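Local coordinates for protein translation initiation factor eIF2B, subunit delta (Archaeoglobus fulgidus, PDB 1T5O) that probably interconverts 5-methylthioribose 1-phosphate and 5-methylthioribulose 1-phosphate, an isomerase step that serves methionine biosynthesis, at residues D227-A233 with I259-A265. Numbering follows the deposited sequence.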
ATOM      1  N   ASP A 227      13.505 -14.951   4.705  1.00 21.99           N
ATOM      2  CA  ASP A 227      14.597 -15.774   4.167  1.00 22.36           C
ATOM      3  C   ASP A 227      14.593 -15.747   2.644  1.00 22.25           C
ATOM      4  O   ASP A 227      15.634 -15.789   2.013  1.00 21.90           O
ATOM      5  CB  ASP A 227      14.458 -17.224   4.652  1.00 22.01           C
ATOM      6  CG  ASP A 227      14.624 -17.337   6.145  1.00 26.07           C
ATOM      7  OD1 ASP A 227      15.733 -17.061   6.634  1.00 24.25           O
ATOM      8  OD2 ASP A 227      13.647 -17.658   6.830  1.00 25.36           O
ATOM      9  N   LYS A 228      13.417 -15.674   2.036  1.00 22.39           N
ATOM     10  CA  LYS A 228      13.384 -15.655   0.584  1.00 23.84           C
ATOM     11  C   LYS A 228      12.100 -15.016   0.123  1.00 21.84           C
ATOM     12  O   LYS A 228      11.125 -14.940   0.863  1.00 21.77           O
ATOM     13  CB  LYS A 228      13.422 -17.085  -0.008  1.00 26.72           C
ATOM     14  CG  LYS A 228      14.001 -18.204   0.872  1.00 28.74           C
ATOM     15  CD  LYS A 228      15.077 -18.931   0.079  1.00 29.46           C
ATOM     16  CE  LYS A 228      15.407 -20.288   0.636  1.00 31.83           C
ATOM     17  NZ  LYS A 228      16.386 -20.222   1.684  1.00 32.00           N
ATOM     18  N   VAL A 229      12.115 -14.558  -1.120  1.00 21.20           N
ATOM     19  CA  VAL A 229      10.933 -13.971  -1.717  1.00 18.80           C
ATOM     20  C   VAL A 229      10.559 -14.870  -2.894  1.00 19.80           C
ATOM     21  O   VAL A 229      11.437 -15.292  -3.644  1.00 18.58           O
ATOM     22  CB  VAL A 229      11.213 -12.551  -2.299  1.00 20.15           C
ATOM     23  CG1 VAL A 229       9.946 -12.016  -2.944  1.00 19.74           C
ATOM     24  CG2 VAL A 229      11.692 -11.588  -1.198  1.00 18.04           C
ATOM     25  N   ILE A 230       9.277 -15.181  -3.045  1.00 17.61           N
ATOM     26  CA  ILE A 230       8.839 -15.949  -4.219  1.00 18.50           C
ATOM     27  C   ILE A 230       7.560 -15.298  -4.744  1.00 18.56           C
ATOM     28  O   ILE A 230       6.576 -15.153  -4.016  1.00 18.31           O
ATOM     29  CB  ILE A 230       8.528 -17.468  -3.938  1.00 16.80           C
ATOM     30  CG1 ILE A 230       9.710 -18.162  -3.248  1.00 21.07           C
ATOM     31  CG2 ILE A 230       8.283 -18.186  -5.288  1.00 18.00           C
ATOM     32  CD1 ILE A 230       9.458 -19.691  -2.951  1.00 21.58           C
ATOM     33  N   VAL A 231       7.600 -14.868  -5.997  1.00 17.27           N
ATOM     34  CA  VAL A 231       6.437 -14.244  -6.609  1.00 17.85           C
ATOM     35  C   VAL A 231       6.135 -14.964  -7.919  1.00 17.58           C
ATOM     36  O   VAL A 231       6.915 -15.806  -8.390  1.00 18.75           O
ATOM     37  CB  VAL A 231       6.669 -12.732  -6.923  1.00 16.69           C
ATOM     38  CG1 VAL A 231       6.891 -11.959  -5.615  1.00 15.44           C
ATOM     39  CG2 VAL A 231       7.848 -12.562  -7.886  1.00 14.63           C
ATOM     40  N   GLY A 232       4.981 -14.665  -8.493  1.00 18.90           N
ATOM     41  CA  GLY A 232       4.645 -15.280  -9.764  1.00 18.94           C
ATOM     42  C   GLY A 232       5.003 -14.267 -10.848  1.00 20.61           C
ATOM     43  O   GLY A 232       5.736 -13.297 -10.583  1.00 18.90           O
ATOM     44  N   ALA A 233       4.488 -14.481 -12.055  1.00 19.83           N
ATOM     45  CA  ALA A 233       4.754 -13.579 -13.172  1.00 20.17           C
ATOM     46  C   ALA A 233       3.580 -13.535 -14.130  1.00 21.88           C
ATOM     47  O   ALA A 233       2.885 -14.529 -14.324  1.00 19.91           O
ATOM     48  CB  ALA A 233       5.967 -14.028 -13.939  1.00 19.63           C
ATOM     49  N   ILE A 259      18.541 -10.767  -0.278  1.00 22.09           N
ATOM     50  CA  ILE A 259      17.554 -11.799  -0.031  1.00 20.46           C
ATOM     51  C   ILE A 259      17.189 -12.443  -1.362  1.00 19.93           C
ATOM     52  O   ILE A 259      16.816 -11.750  -2.285  1.00 19.26           O
ATOM     53  CB  ILE A 259      16.315 -11.195   0.624  1.00 21.90           C
ATOM     54  CG1 ILE A 259      16.742 -10.581   1.959  1.00 21.61           C
ATOM     55  CG2 ILE A 259      15.236 -12.254   0.782  1.00 19.31           C
ATOM     56  CD1 ILE A 259      15.587 -10.228   2.869  1.00 29.14           C
ATOM     57  N   PRO A 260      17.312 -13.787  -1.468  1.00 19.43           N
ATOM     58  CA  PRO A 260      16.976 -14.461  -2.734  1.00 18.27           C
ATOM     59  C   PRO A 260      15.575 -14.087  -3.202  1.00 17.70           C
ATOM     60  O   PRO A 260      14.630 -14.108  -2.408  1.00 17.28           O
ATOM     61  CB  PRO A 260      17.115 -15.959  -2.389  1.00 18.26           C
ATOM     62  CG  PRO A 260      18.236 -15.947  -1.311  1.00 18.16           C
ATOM     63  CD  PRO A 260      17.862 -14.729  -0.471  1.00 17.69           C
ATOM     64  N   PHE A 261      15.458 -13.711  -4.483  1.00 16.47           N
ATOM     65  CA  PHE A 261      14.172 -13.310  -5.065  1.00 17.58           C
ATOM     66  C   PHE A 261      13.861 -14.270  -6.225  1.00 16.41           C
ATOM     67  O   PHE A 261      14.555 -14.301  -7.246  1.00 16.52           O
ATOM     68  CB  PHE A 261      14.262 -11.850  -5.558  1.00 18.12           C
ATOM     69  CG  PHE A 261      12.958 -11.291  -6.068  1.00 19.00           C
ATOM     70  CD1 PHE A 261      12.123 -10.544  -5.229  1.00 19.30           C
ATOM     71  CD2 PHE A 261      12.590 -11.461  -7.411  1.00 18.79           C
ATOM     72  CE1 PHE A 261      10.953  -9.965  -5.710  1.00 18.86           C
ATOM     73  CE2 PHE A 261      11.413 -10.883  -7.904  1.00 19.05           C
ATOM     74  CZ  PHE A 261      10.596 -10.137  -7.058  1.00 17.35           C
ATOM     75  N   TYR A 262      12.829 -15.076  -6.047  1.00 17.70           N
ATOM     76  CA  TYR A 262      12.464 -16.056  -7.063  1.00 18.42           C
ATOM     77  C   TYR A 262      11.156 -15.735  -7.760  1.00 17.15           C
ATOM     78  O   TYR A 262      10.236 -15.197  -7.148  1.00 16.54           O
ATOM     79  CB  TYR A 262      12.352 -17.451  -6.415  1.00 17.43           C
ATOM     80  CG  TYR A 262      13.644 -17.922  -5.804  1.00 19.93           C
ATOM     81  CD1 TYR A 262      14.786 -18.096  -6.594  1.00 16.61           C
ATOM     82  CD2 TYR A 262      13.733 -18.183  -4.422  1.00 20.47           C
ATOM     83  CE1 TYR A 262      15.970 -18.515  -6.033  1.00 18.66           C
ATOM     84  CE2 TYR A 262      14.936 -18.606  -3.838  1.00 19.10           C
ATOM     85  CZ  TYR A 262      16.041 -18.770  -4.647  1.00 19.68           C
ATOM     86  OH  TYR A 262      17.212 -19.213  -4.109  1.00 18.36           O
ATOM     87  N   VAL A 263      11.090 -16.058  -9.047  1.00 15.30           N
ATOM     88  CA  VAL A 263       9.865 -15.866  -9.809  1.00 17.96           C
ATOM     89  C   VAL A 263       9.445 -17.264 -10.298  1.00 17.71           C
ATOM     90  O   VAL A 263      10.201 -17.957 -10.988  1.00 18.58           O
ATOM     91  CB  VAL A 263      10.068 -14.939 -11.044  1.00 16.89           C
ATOM     92  CG1 VAL A 263       8.789 -14.922 -11.841  1.00 15.68           C
ATOM     93  CG2 VAL A 263      10.433 -13.503 -10.594  1.00 14.15           C
ATOM     94  N   ALA A 264       8.255 -17.687  -9.914  1.00 17.27           N
ATOM     95  CA  ALA A 264       7.771 -19.002 -10.321  1.00 18.96           C
ATOM     96  C   ALA A 264       6.807 -18.812 -11.493  1.00 18.12           C
ATOM     97  O   ALA A 264       5.789 -18.133 -11.353  1.00 18.79           O
ATOM     98  CB  ALA A 264       7.046 -19.686  -9.128  1.00 17.49           C
ATOM     99  N   ALA A 265       7.123 -19.393 -12.648  1.00 18.68           N
ATOM    100  CA  ALA A 265       6.220 -19.266 -13.809  1.00 19.61           C
ATOM    101  C   ALA A 265       6.500 -20.341 -14.819  1.00 20.02           C
ATOM    102  O   ALA A 265       7.651 -20.664 -15.060  1.00 20.06           O
ATOM    103  CB  ALA A 265       6.379 -17.906 -14.482  1.00 18.09           C
TER
HETATM  104  O   HOH W   1       3.299 -17.289 -12.358  1.00 22.11           O
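Val229 and Val231 both press obliquely on the ring of Phe261, from the same side of its plane, on one face of the sheet. Val229 CG1 lies 3.5 Å from Phe261 CD1, and Val231 CG2 meets the far end of the ring, 3.8 Å from Phe261 CZ. With its CG anti to the backbone N (chi1 -175°), Phe261 turns its ring back toward the neighbouring strand, spanning the two valines lengthwise. Val231 CG2 also reaches Val263 CG2, and helix 247-256 covers this face through Val250, Thr247 and Ser251. On the face that carries Ile230 and Tyr262, Ile230 CG1 lies at the edge of the Tyr262 ring; the CD of Lys228 meets that ring in plane, 3.9 Å from Tyr262 CE2.

These are adjacent parallel strands, 228-231 and 261-264, inside the Rossmann-like sheet of the eIF-2B/MtnA family; helix 247-256 belongs to the connection between them. Four nearly straight backbone hydrogen bonds join them, Val229 to Pro260 and Tyr262, then Val231 to Tyr262 and Ala264; the Tyr262 N to Val229 O bond measures 2.8 Å, its donor tilted 31° from the carbonyl plane.

Beyond Gly232 the chains part. Ala233 N is 3.9 Å from Ala264 O, and a water bridges the gap, accepting from Ala233 N at 3.1 Å and donating to Ala264 O at 2.8 Å. This C-terminal end faces the predicted active site: Asp234, the likely proton donor, follows directly, and Val231 touches Asn243, a predicted substrate residue. At the other end the Lys228 ammonium forms salt bridges with Glu145 and Asp148, while Asp227 OD2 accepts from Val149 N.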